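Local structure of histone-lysine N-methyltransferase, H3 lysine-9 specific SUVH4 (Arabidopsis thaliana, 4QEO) at residues H67-R72 and V78-H83; R72-A77 and A489-P494; G296-S301 and P342-R347; N346-S349 and L353-N356. The protein methylates a tail lysine of histone H3, giving a mark of transcriptional repression, and binds methylated DNA, so linking DNA methylation to histone methylation. All coordinates share one frame; numbering follows the deposited sequence.

Contact 1: H67-R72 and V78-H83; sequences HRFFSR and VGFHNH. With nucleotides of chain B.
F69 lays the CE2–CZ side of its ring over one face of the F80 ring, with CZ 3.8 Å from F80 CG and the two planes at 46°, an oblique packing. F80 CG stands anti to its backbone N (chi1 178°), which turns that face to F69, while V78 CG2 touches F69 CE1 at 4.0 Å; apolar groups suit this buried corner. Both segments belong to the SRA domain, which reads methylated DNA, and they run into and out of helix 72-78, whose N-cap is S71. At its first turn R72 N gives a nearly straight bond (174°) to OP1 of DT9 of chain B. The R72 chain, bent at chi2 and chi3, sends NH1 to OP1 of DA8 of chain B at 3.0 Å and NH2 to H83 O at 2.8 Å, above that carbonyl's plane; N86 O also accepts from NH2. Were R72 shortened to an alanine, the DA8 phosphate would probably lose this charged partner and H83 O one of its donors. The H81 ring is turned steeply against the guanidinium, H81 CD2 3.3 Å from R72 NH2. Water 1 accepts from R72 NE at 2.8 Å, near R72 O and H83 O.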
# COMPACT_ATOMS: atom_id res chain seq x y z
N HIS A 67 -4.30 -6.17 10.47
CA HIS A 67 -3.96 -6.06 9.05
C HIS A 67 -5.09 -5.44 8.21
O HIS A 67 -6.23 -5.87 8.30
CB HIS A 67 -3.63 -7.43 8.47
CG HIS A 67 -3.03 -7.36 7.10
ND1 HIS A 67 -1.67 -7.32 6.90
CD2 HIS A 67 -3.60 -7.25 5.88
CE1 HIS A 67 -1.43 -7.21 5.60
NE2 HIS A 67 -2.58 -7.16 4.96
N ARG A 68 -4.77 -4.42 7.42
CA ARG A 68 -5.76 -3.80 6.56
C ARG A 68 -5.72 -4.33 5.13
O ARG A 68 -4.69 -4.25 4.46
CB ARG A 68 -5.57 -2.29 6.52
CG ARG A 68 -5.92 -1.58 7.80
CD ARG A 68 -6.31 -0.15 7.48
NE ARG A 68 -6.93 0.53 8.60
CZ ARG A 68 -6.29 1.37 9.41
NH1 ARG A 68 -5.00 1.61 9.22
NH2 ARG A 68 -6.93 1.96 10.41
N PHE A 69 -6.85 -4.85 4.66
CA PHE A 69 -6.99 -5.29 3.29
C PHE A 69 -7.77 -4.22 2.54
O PHE A 69 -8.66 -3.61 3.12
CB PHE A 69 -7.74 -6.63 3.21
CG PHE A 69 -6.98 -7.80 3.76
CD1 PHE A 69 -5.94 -8.38 3.03
CD2 PHE A 69 -7.31 -8.34 4.99
CE1 PHE A 69 -5.25 -9.48 3.54
CE2 PHE A 69 -6.63 -9.44 5.51
CZ PHE A 69 -5.60 -10.01 4.78
N PHE A 70 -7.44 -4.00 1.27
CA PHE A 70 -8.07 -2.91 0.52
C PHE A 70 -9.19 -3.38 -0.40
O PHE A 70 -9.84 -2.58 -1.07
CB PHE A 70 -6.99 -2.07 -0.21
CG PHE A 70 -6.10 -1.32 0.74
CD1 PHE A 70 -5.11 -1.98 1.46
CD2 PHE A 70 -6.27 0.03 0.96
CE1 PHE A 70 -4.32 -1.31 2.36
CE2 PHE A 70 -5.47 0.71 1.85
CZ PHE A 70 -4.49 0.04 2.55
N SER A 71 -9.44 -4.69 -0.39
CA SER A 71 -10.51 -5.29 -1.19
C SER A 71 -10.77 -6.73 -0.73
O SER A 71 -9.91 -7.33 -0.09
CB SER A 71 -10.13 -5.27 -2.67
OG SER A 71 -9.12 -6.23 -2.93
N ARG A 72 -11.96 -7.28 -1.03
CA ARG A 72 -12.22 -8.70 -0.77
C ARG A 72 -11.24 -9.54 -1.60
O ARG A 72 -10.69 -10.56 -1.14
CB ARG A 72 -13.70 -9.07 -1.10
CG ARG A 72 -14.76 -8.51 -0.11
CD ARG A 72 -14.68 -9.23 1.30
NE ARG A 72 -14.76 -10.67 1.07
CZ ARG A 72 -15.86 -11.40 1.23
NH1 ARG A 72 -16.98 -10.85 1.69
NH2 ARG A 72 -15.83 -12.69 0.93
N VAL A 78 -4.20 -13.57 -1.09
CA VAL A 78 -3.30 -14.17 -0.10
C VAL A 78 -3.75 -15.55 0.41
O VAL A 78 -2.96 -16.32 0.96
CB VAL A 78 -3.02 -13.23 1.09
CG1 VAL A 78 -2.37 -11.96 0.59
CG2 VAL A 78 -4.28 -12.90 1.79
N GLY A 79 -5.02 -15.88 0.22
CA GLY A 79 -5.54 -17.14 0.73
C GLY A 79 -6.14 -17.00 2.12
O GLY A 79 -6.45 -18.01 2.76
N PHE A 80 -6.31 -15.75 2.57
CA PHE A 80 -6.88 -15.40 3.89
C PHE A 80 -8.39 -15.67 3.95
O PHE A 80 -8.92 -16.16 4.96
CB PHE A 80 -6.58 -13.92 4.17
CG PHE A 80 -7.14 -13.40 5.47
CD1 PHE A 80 -8.42 -12.87 5.54
CD2 PHE A 80 -6.37 -13.40 6.64
CE1 PHE A 80 -8.94 -12.37 6.74
CE2 PHE A 80 -6.87 -12.91 7.85
CZ PHE A 80 -8.15 -12.40 7.90
N HIS A 81 -9.09 -15.31 2.88
CA HIS A 81 -10.52 -15.58 2.74
C HIS A 81 -10.78 -15.84 1.26
O HIS A 81 -10.58 -14.96 0.42
CB HIS A 81 -11.34 -14.40 3.26
CG HIS A 81 -12.80 -14.70 3.49
ND1 HIS A 81 -13.32 -15.01 4.73
CD2 HIS A 81 -13.85 -14.72 2.63
CE1 HIS A 81 -14.62 -15.21 4.62
NE2 HIS A 81 -14.97 -15.04 3.36
N ASN A 82 -11.22 -17.05 0.94
CA ASN A 82 -11.14 -17.57 -0.43
C ASN A 82 -12.36 -17.39 -1.33
O ASN A 82 -12.37 -17.88 -2.46
CB ASN A 82 -10.70 -19.03 -0.40
CG ASN A 82 -9.29 -19.19 0.12
OD1 ASN A 82 -8.31 -19.03 -0.64
ND2 ASN A 82 -9.16 -19.48 1.42
N HIS A 83 -13.36 -16.68 -0.85
CA HIS A 83 -14.50 -16.30 -1.68
C HIS A 83 -14.49 -14.80 -1.75
O HIS A 83 -14.16 -14.14 -0.76
CB HIS A 83 -15.81 -16.74 -1.05
CG HIS A 83 -15.94 -18.21 -0.88
ND1 HIS A 83 -16.20 -18.80 0.34
CD2 HIS A 83 -15.88 -19.22 -1.78
CE1 HIS A 83 -16.28 -20.11 0.19
NE2 HIS A 83 -16.08 -20.39 -1.09
P DA B 8 -19.29 -7.90 1.49
OP1 DA B 8 -18.33 -8.24 2.48
OP2 DA B 8 -19.54 -6.53 1.21
O5' DA B 8 -18.70 -8.58 0.19
C5' DA B 8 -19.19 -8.24 -1.09
C4' DA B 8 -18.05 -7.95 -2.02
O4' DA B 8 -18.50 -8.16 -3.37
C3' DA B 8 -17.58 -6.51 -1.99
O3' DA B 8 -16.22 -6.44 -2.41
C2' DA B 8 -18.57 -5.83 -2.93
C1' DA B 8 -18.98 -6.94 -3.90
N9 DA B 8 -20.40 -7.10 -4.15
C8 DA B 8 -21.46 -6.91 -3.30
N7 DA B 8 -22.62 -7.20 -3.82
C5 DA B 8 -22.31 -7.61 -5.11
C6 DA B 8 -23.10 -8.05 -6.18
N6 DA B 8 -24.43 -8.16 -6.12
N1 DA B 8 -22.48 -8.40 -7.32
C2 DA B 8 -21.15 -8.29 -7.38
N3 DA B 8 -20.30 -7.90 -6.44
C4 DA B 8 -20.95 -7.57 -5.32
P DT B 9 -15.32 -5.19 -2.34
OP1 DT B 9 -13.96 -5.60 -2.41
OP2 DT B 9 -15.76 -4.37 -1.26
O5' DT B 9 -15.69 -4.46 -3.69
C5' DT B 9 -15.25 -4.97 -4.95
C4' DT B 9 -15.95 -4.30 -6.10
O4' DT B 9 -17.31 -4.73 -6.17
C3' DT B 9 -16.02 -2.77 -6.05
O3' DT B 9 -14.99 -2.22 -6.85
C2' DT B 9 -17.38 -2.44 -6.64
C1' DT B 9 -18.01 -3.79 -6.94
N1 DT B 9 -19.42 -3.91 -6.60
C2 DT B 9 -20.29 -4.37 -7.55
O2 DT B 9 -19.96 -4.62 -8.69
N3 DT B 9 -21.58 -4.52 -7.12
C4 DT B 9 -22.07 -4.27 -5.86
O4 DT B 9 -23.25 -4.46 -5.61
C5 DT B 9 -21.09 -3.81 -4.90
C7 DT B 9 -21.53 -3.50 -3.51
C6 DT B 9 -19.83 -3.68 -5.31
O HOH W 1 -12.42 -12.13 0.37

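Contact 2: R72-A77 and A489-P494; sequences RAEMCA and ADNISP. With nucleotides of chain B.
The backbones of R72-A77 and A489-P494 stay well apart: their nearest CA atoms, those of E74 and N491, are 10.9 Å from each other, and two polar side chains span the gap. The first segment is helical, with backbone bonds such as A77 N to A73 O at 2.9 Å; the second is an extended loop after strand 483-488. E74 and N491 reach out from opposite directions, and N491 ND2 gives a weak hydrogen bond to E74 OE1, 3.1 Å long and bent to 128°, with amide and carboxylate planes 46° apart. Here the SRA domain, through its helix 72-78, meets the SET domain, so the link is a small polar one between the DNA-reading and catalytic modules. Glutamate suits the place because its chain, extended beyond CG, carries a two-oxygen group across: OE1 faces the loop while OE2 takes the stronger bond from the backbone N of F70, which would help to fix the carboxylate's rotation. Asparagine, likewise, has both a donor and an acceptor to offer; its OD1 receives A377 N, so the amide bridges its own domain and the helix. With N491 CG beside the backbone N (chi1 -66°), the amide is directed at the helix, and N491 CB packs against the F70 ring.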
# COMPACT_ATOMS: atom_id res chain seq x y z
N ARG A 72 -11.96 -7.28 -1.03
CA ARG A 72 -12.22 -8.70 -0.77
C ARG A 72 -11.24 -9.54 -1.60
O ARG A 72 -10.69 -10.56 -1.14
CB ARG A 72 -13.70 -9.07 -1.10
CG ARG A 72 -14.76 -8.51 -0.11
CD ARG A 72 -14.68 -9.23 1.30
NE ARG A 72 -14.76 -10.67 1.07
CZ ARG A 72 -15.86 -11.40 1.23
NH1 ARG A 72 -16.98 -10.85 1.69
NH2 ARG A 72 -15.83 -12.69 0.93
N ALA A 73 -10.98 -9.06 -2.82
CA ALA A 73 -10.07 -9.73 -3.74
C ALA A 73 -8.67 -9.93 -3.16
O ALA A 73 -8.07 -10.97 -3.36
CB ALA A 73 -10.00 -8.97 -5.09
N GLU A 74 -8.14 -8.92 -2.47
CA GLU A 74 -6.80 -9.03 -1.86
C GLU A 74 -6.74 -10.21 -0.89
O GLU A 74 -5.75 -10.98 -0.86
CB GLU A 74 -6.46 -7.76 -1.08
CG GLU A 74 -5.66 -6.74 -1.80
CD GLU A 74 -4.92 -5.81 -0.84
OE1 GLU A 74 -3.96 -5.15 -1.28
OE2 GLU A 74 -5.29 -5.76 0.35
N MET A 75 -7.81 -10.35 -0.10
CA MET A 75 -7.95 -11.48 0.82
C MET A 75 -7.94 -12.80 0.09
O MET A 75 -7.32 -13.77 0.55
CB MET A 75 -9.22 -11.34 1.69
CG MET A 75 -9.13 -10.14 2.61
SD MET A 75 -10.45 -10.06 3.83
CE MET A 75 -11.61 -9.15 2.89
N CYS A 76 -8.63 -12.85 -1.05
CA CYS A 76 -8.51 -14.06 -1.88
C CYS A 76 -7.07 -14.30 -2.36
O CYS A 76 -6.59 -15.44 -2.36
CB CYS A 76 -9.42 -13.99 -3.10
SG CYS A 76 -11.18 -13.81 -2.71
N ALA A 77 -6.40 -13.23 -2.78
CA ALA A 77 -5.07 -13.36 -3.38
C ALA A 77 -4.07 -13.93 -2.37
O ALA A 77 -3.20 -14.71 -2.73
CB ALA A 77 -4.58 -12.01 -3.95
N ALA A 489 5.02 1.48 -3.12
CA ALA A 489 5.18 0.08 -3.48
C ALA A 489 4.00 -0.75 -2.98
O ALA A 489 3.72 -1.85 -3.48
CB ALA A 489 6.47 -0.48 -2.88
N ASP A 490 3.32 -0.23 -1.97
CA ASP A 490 2.25 -0.97 -1.33
C ASP A 490 1.09 -0.04 -1.12
O ASP A 490 1.24 1.18 -1.20
CB ASP A 490 2.72 -1.47 0.04
CG ASP A 490 3.99 -2.30 -0.06
OD1 ASP A 490 3.96 -3.36 -0.72
OD2 ASP A 490 5.00 -1.89 0.54
N ASN A 491 -0.08 -0.60 -0.84
CA ASN A 491 -1.17 0.19 -0.30
C ASN A 491 -0.79 0.64 1.12
O ASN A 491 -0.49 -0.18 1.99
CB ASN A 491 -2.46 -0.63 -0.31
CG ASN A 491 -2.94 -0.95 -1.72
OD1 ASN A 491 -2.96 -0.08 -2.58
ND2 ASN A 491 -3.29 -2.21 -1.96
N ILE A 492 -0.82 1.94 1.35
CA ILE A 492 -0.36 2.51 2.61
C ILE A 492 -1.55 3.08 3.39
O ILE A 492 -2.40 3.76 2.82
CB ILE A 492 0.72 3.60 2.34
CG1 ILE A 492 1.89 2.97 1.58
CG2 ILE A 492 1.19 4.25 3.64
CD1 ILE A 492 2.90 3.96 1.01
N SER A 493 -1.62 2.76 4.68
CA SER A 493 -2.70 3.25 5.53
C SER A 493 -2.30 4.58 6.19
O SER A 493 -1.11 4.87 6.31
CB SER A 493 -3.04 2.23 6.63
OG SER A 493 -3.59 1.04 6.09
N PRO A 494 -3.29 5.37 6.63
CA PRO A 494 -3.01 6.62 7.35
C PRO A 494 -2.08 6.42 8.56
O PRO A 494 -2.19 5.41 9.25
CB PRO A 494 -4.39 7.06 7.80
CG PRO A 494 -5.31 6.52 6.76
CD PRO A 494 -4.73 5.19 6.37
P DA B 8 -19.29 -7.90 1.49
OP1 DA B 8 -18.33 -8.24 2.48
OP2 DA B 8 -19.54 -6.53 1.21
O5' DA B 8 -18.70 -8.58 0.19
C5' DA B 8 -19.19 -8.24 -1.09
C4' DA B 8 -18.05 -7.95 -2.02
O4' DA B 8 -18.50 -8.16 -3.37
C3' DA B 8 -17.58 -6.51 -1.99
O3' DA B 8 -16.22 -6.44 -2.41
C2' DA B 8 -18.57 -5.83 -2.93
C1' DA B 8 -18.98 -6.94 -3.90
N9 DA B 8 -20.40 -7.10 -4.15
C8 DA B 8 -21.46 -6.91 -3.30
N7 DA B 8 -22.62 -7.20 -3.82
C5 DA B 8 -22.31 -7.61 -5.11
C6 DA B 8 -23.10 -8.05 -6.18
N6 DA B 8 -24.43 -8.16 -6.12
N1 DA B 8 -22.48 -8.40 -7.32
C2 DA B 8 -21.15 -8.29 -7.38
N3 DA B 8 -20.30 -7.90 -6.44
C4 DA B 8 -20.95 -7.57 -5.32
P DT B 9 -15.32 -5.19 -2.34
OP1 DT B 9 -13.96 -5.60 -2.41
OP2 DT B 9 -15.76 -4.37 -1.26
O5' DT B 9 -15.69 -4.46 -3.69
C5' DT B 9 -15.25 -4.97 -4.95
C4' DT B 9 -15.95 -4.30 -6.10
O4' DT B 9 -17.31 -4.73 -6.17
C3' DT B 9 -16.02 -2.77 -6.05
O3' DT B 9 -14.99 -2.22 -6.85
C2' DT B 9 -17.38 -2.44 -6.64
C1' DT B 9 -18.01 -3.79 -6.94
N1 DT B 9 -19.42 -3.91 -6.60
C2 DT B 9 -20.29 -4.37 -7.55
O2 DT B 9 -19.96 -4.62 -8.69
N3 DT B 9 -21.58 -4.52 -7.12
C4 DT B 9 -22.07 -4.27 -5.86
O4 DT B 9 -23.25 -4.46 -5.61
C5 DT B 9 -21.09 -3.81 -4.90
C7 DT B 9 -21.53 -3.50 -3.51
C6 DT B 9 -19.83 -3.68 -5.31

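Contact 3: G296-S301 and P342-R347; sequences GSCTDS and PKCVNR. With ZN (zinc ion), chain G; ZN (zinc ion), chain H.
K343 opens the touching part of P342-R347, its CB 4.4 Å from S297 OG, before its long chain leads away. The next residue, C344, carries the contact and belongs to the pre-SET domain, whose cysteines hold three zinc ions in a triangular cluster. C344 SG is anti to the backbone N (chi1 177°), which directs it to the zinc ion of chain G at 2.4 Å. The same metal takes C298 SG at 2.2 Å, so the two sulfurs lie 3.5 Å apart as fellow ligands, and C334 and C340 complete the site. C298 SG is also a bridge, binding the zinc ion of chain H, where C292, C294 and C304 are the other ligands. Cysteine suits both places, since a thiolate can bind zinc and still accept N-H groups. C344 SG receives the backbone N of C298 and, weakly, that of N346; such donors probably temper the negative charge gathered on the sulfurs. S297 OG sits 3.9 Å from C344 CA, against the backbone, with its own weak bond turned back to G296 O. Further along, V345 contributes its backbone rather than its side chain, and R347 N closes a turn onto C344 O. Between the segments lies water 2, which accepts from V345 N at 2.8 Å and donates to C298 O at 3.1 Å.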
# COMPACT_ATOMS: atom_id res chain seq x y z
N GLY A 296 -4.54 16.75 -26.39
CA GLY A 296 -5.32 16.57 -25.18
C GLY A 296 -4.72 15.58 -24.20
O GLY A 296 -4.10 15.98 -23.22
N SER A 297 -4.91 14.29 -24.47
CA SER A 297 -4.32 13.23 -23.65
C SER A 297 -3.83 12.07 -24.50
O SER A 297 -4.38 11.80 -25.56
CB SER A 297 -5.31 12.73 -22.60
OG SER A 297 -5.55 13.72 -21.62
N CYS A 298 -2.78 11.39 -24.04
CA CYS A 298 -2.20 10.29 -24.80
C CYS A 298 -2.86 8.96 -24.42
O CYS A 298 -2.76 8.52 -23.27
CB CYS A 298 -0.70 10.22 -24.58
SG CYS A 298 0.13 11.81 -24.95
N THR A 299 -3.54 8.36 -25.39
CA THR A 299 -4.36 7.17 -25.15
C THR A 299 -4.00 6.00 -26.07
O THR A 299 -4.07 4.84 -25.66
CB THR A 299 -5.85 7.50 -25.35
OG1 THR A 299 -6.04 8.07 -26.66
CG2 THR A 299 -6.31 8.50 -24.30
N ASP A 300 -3.61 6.30 -27.30
CA ASP A 300 -3.30 5.24 -28.25
C ASP A 300 -1.80 5.01 -28.36
O ASP A 300 -1.04 5.91 -28.74
CB ASP A 300 -3.89 5.56 -29.62
CG ASP A 300 -3.28 4.74 -30.73
OD1 ASP A 300 -2.90 3.57 -30.50
OD2 ASP A 300 -3.19 5.27 -31.85
N SER A 301 -1.38 3.79 -28.05
CA SER A 301 0.03 3.41 -28.11
C SER A 301 0.59 3.35 -29.53
O SER A 301 1.81 3.35 -29.72
CB SER A 301 0.25 2.07 -27.41
OG SER A 301 1.59 1.64 -27.56
N PRO A 342 -1.66 18.94 -19.46
CA PRO A 342 -1.12 18.44 -18.19
C PRO A 342 -1.91 17.28 -17.61
O PRO A 342 -1.41 16.61 -16.72
CB PRO A 342 -1.23 19.66 -17.26
CG PRO A 342 -2.30 20.49 -17.86
CD PRO A 342 -2.18 20.31 -19.34
N LYS A 343 -3.12 17.05 -18.12
CA LYS A 343 -3.96 15.98 -17.60
C LYS A 343 -3.54 14.61 -18.14
O LYS A 343 -4.05 13.59 -17.69
CB LYS A 343 -5.43 16.23 -17.95
CG LYS A 343 -6.10 17.30 -17.08
CD LYS A 343 -7.58 17.45 -17.44
CE LYS A 343 -8.25 18.60 -16.70
NZ LYS A 343 -9.63 18.90 -17.25
N CYS A 344 -2.62 14.59 -19.10
CA CYS A 344 -2.19 13.34 -19.73
C CYS A 344 -1.75 12.34 -18.67
O CYS A 344 -1.02 12.69 -17.74
CB CYS A 344 -1.05 13.56 -20.73
SG CYS A 344 -0.43 12.02 -21.46
N VAL A 345 -2.18 11.09 -18.81
CA VAL A 345 -1.85 10.08 -17.79
C VAL A 345 -0.36 9.74 -17.85
O VAL A 345 0.26 9.37 -16.85
CB VAL A 345 -2.76 8.84 -17.91
CG1 VAL A 345 -2.51 7.86 -16.77
CG2 VAL A 345 -4.21 9.27 -17.89
N ASN A 346 0.23 9.95 -19.03
CA ASN A 346 1.66 9.76 -19.17
C ASN A 346 2.48 10.95 -18.64
O ASN A 346 3.67 11.05 -18.88
CB ASN A 346 2.06 9.38 -20.59
CG ASN A 346 3.36 8.60 -20.63
OD1 ASN A 346 3.59 7.72 -19.82
ND2 ASN A 346 4.25 8.96 -21.56
N ARG A 347 1.81 11.84 -17.90
CA ARG A 347 2.50 12.82 -17.08
C ARG A 347 2.24 12.56 -15.59
O ARG A 347 2.35 13.48 -14.78
CB ARG A 347 2.04 14.23 -17.44
CG ARG A 347 2.26 14.63 -18.91
CD ARG A 347 1.71 16.02 -19.17
NE ARG A 347 1.94 16.52 -20.53
CZ ARG A 347 3.03 17.19 -20.90
NH1 ARG A 347 4.01 17.41 -20.04
NH2 ARG A 347 3.15 17.64 -22.15
ZN ZN G . 0.96 12.81 -23.22
ZN ZN H . 1.34 11.06 -26.86
O HOH W 2 -3.79 10.20 -20.90

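Contact 4: N346-S349 and L353-N356; sequences NRTS and LRFN
R354 reaches T348 with the end of a long, nearly straight chain: CG lies beside the backbone N and anti to the carbonyl carbon (chi1 -61°), and from CG to NE the torsions stay extended, carrying the guanidinium across. There NH2 gives a weak hydrogen bond to T348 O, 3.4 Å long with an angle of 153° at the hydrogen. The oxygen lies at the edge of the guanidinium, near its plane. T348 crosses the arginine at about a right angle, and its methyl CG2, anti to the backbone N, comes 3.7 Å from R354 NH2. This rotation separates the two branches: CG2 goes to R354, while OG1, beside the backbone N, is hydrogen-bonded to V345 O; T348 and S349 are in 3-10 conformation. Threonine therefore serves with a methyl for packing and a hydroxyl for the backbone before it. The contact spans the junction where the zinc-bearing pre-SET domain passes into the SET domain. R354 NH2 has a stronger partner in D321 O, and P380 packs against both R354 and T348. A leucine in place of R354 would probably leave the carbonyls of T348 and D321 without this shared donor, so that the turn and the incoming SET segment lose this weak polar link. Nearer the backbone, R354 CB rests over one face of the F355 ring, 3.9 Å above its plane.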
# COMPACT_ATOMS: atom_id res chain seq x y z
N ASN A 346 0.23 9.95 -19.03
CA ASN A 346 1.66 9.76 -19.17
C ASN A 346 2.48 10.95 -18.64
O ASN A 346 3.67 11.05 -18.88
CB ASN A 346 2.06 9.38 -20.59
CG ASN A 346 3.36 8.60 -20.63
OD1 ASN A 346 3.59 7.72 -19.82
ND2 ASN A 346 4.25 8.96 -21.56
N ARG A 347 1.81 11.84 -17.90
CA ARG A 347 2.50 12.82 -17.08
C ARG A 347 2.24 12.56 -15.59
O ARG A 347 2.35 13.48 -14.78
CB ARG A 347 2.04 14.23 -17.44
CG ARG A 347 2.26 14.63 -18.91
CD ARG A 347 1.71 16.02 -19.17
NE ARG A 347 1.94 16.52 -20.53
CZ ARG A 347 3.03 17.19 -20.90
NH1 ARG A 347 4.01 17.41 -20.04
NH2 ARG A 347 3.15 17.64 -22.15
N THR A 348 1.88 11.32 -15.22
CA THR A 348 1.52 11.02 -13.82
C THR A 348 2.39 11.66 -12.71
O THR A 348 1.84 12.30 -11.81
CB THR A 348 1.34 9.52 -13.59
OG1 THR A 348 0.19 9.08 -14.32
CG2 THR A 348 1.15 9.19 -12.09
N SER A 349 3.71 11.53 -12.78
CA SER A 349 4.55 12.04 -11.68
C SER A 349 4.74 13.56 -11.68
O SER A 349 5.36 14.11 -10.77
CB SER A 349 5.92 11.35 -11.66
OG SER A 349 6.76 11.86 -12.67
N LEU A 353 0.82 17.38 -5.64
CA LEU A 353 0.79 16.47 -4.51
C LEU A 353 -0.66 16.07 -4.23
O LEU A 353 -1.53 16.93 -4.08
CB LEU A 353 1.44 17.14 -3.29
CG LEU A 353 1.36 16.37 -1.97
CD1 LEU A 353 2.03 15.02 -2.10
CD2 LEU A 353 2.01 17.20 -0.87
N ARG A 354 -0.92 14.77 -4.22
CA ARG A 354 -2.27 14.24 -4.12
C ARG A 354 -2.69 13.98 -2.68
O ARG A 354 -3.87 13.76 -2.44
CB ARG A 354 -2.39 12.89 -4.83
CG ARG A 354 -2.11 12.86 -6.30
CD ARG A 354 -1.81 11.43 -6.74
NE ARG A 354 -1.85 11.25 -8.19
CZ ARG A 354 -0.96 11.77 -9.03
NH1 ARG A 354 0.04 12.51 -8.58
NH2 ARG A 354 -1.08 11.55 -10.33
N PHE A 355 -1.75 13.93 -1.75
CA PHE A 355 -2.06 13.43 -0.40
C PHE A 355 -1.73 14.42 0.70
O PHE A 355 -0.79 15.21 0.58
CB PHE A 355 -1.30 12.12 -0.11
CG PHE A 355 -1.42 11.09 -1.19
CD1 PHE A 355 -2.56 10.34 -1.33
CD2 PHE A 355 -0.36 10.87 -2.07
CE1 PHE A 355 -2.67 9.38 -2.33
CE2 PHE A 355 -0.46 9.92 -3.07
CZ PHE A 355 -1.62 9.17 -3.20
N ASN A 356 -2.49 14.34 1.79
CA ASN A 356 -2.20 15.12 2.98
C ASN A 356 -1.12 14.42 3.80
O ASN A 356 -1.33 13.35 4.33
CB ASN A 356 -3.48 15.29 3.81
CG ASN A 356 -4.54 16.11 3.07
OD1 ASN A 356 -4.27 17.20 2.58
ND2 ASN A 356 -5.76 15.57 2.98

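In the fold
From the N terminus, contact 1 comes first, closing a short loop round helix 72-78 within the SRA domain. Contact 2 shares R72 with contact 1 and crosses it, since 72-77 lies between 67-72 and 78-83 but its partner comes far later; it closes a loop of over four hundred residues by bringing that helix to the SET domain. Contacts 3 and 4 are nested inside this long loop. Contact 3 draws together two zinc-binding parts of the pre-SET domain, and contact 4 starts on its second segment, sharing N346 and R347, to lead into the SET domain. Contacts 1 and 2 touch, whereas the centres of contacts 1 and 3 lie about 33 Å apart.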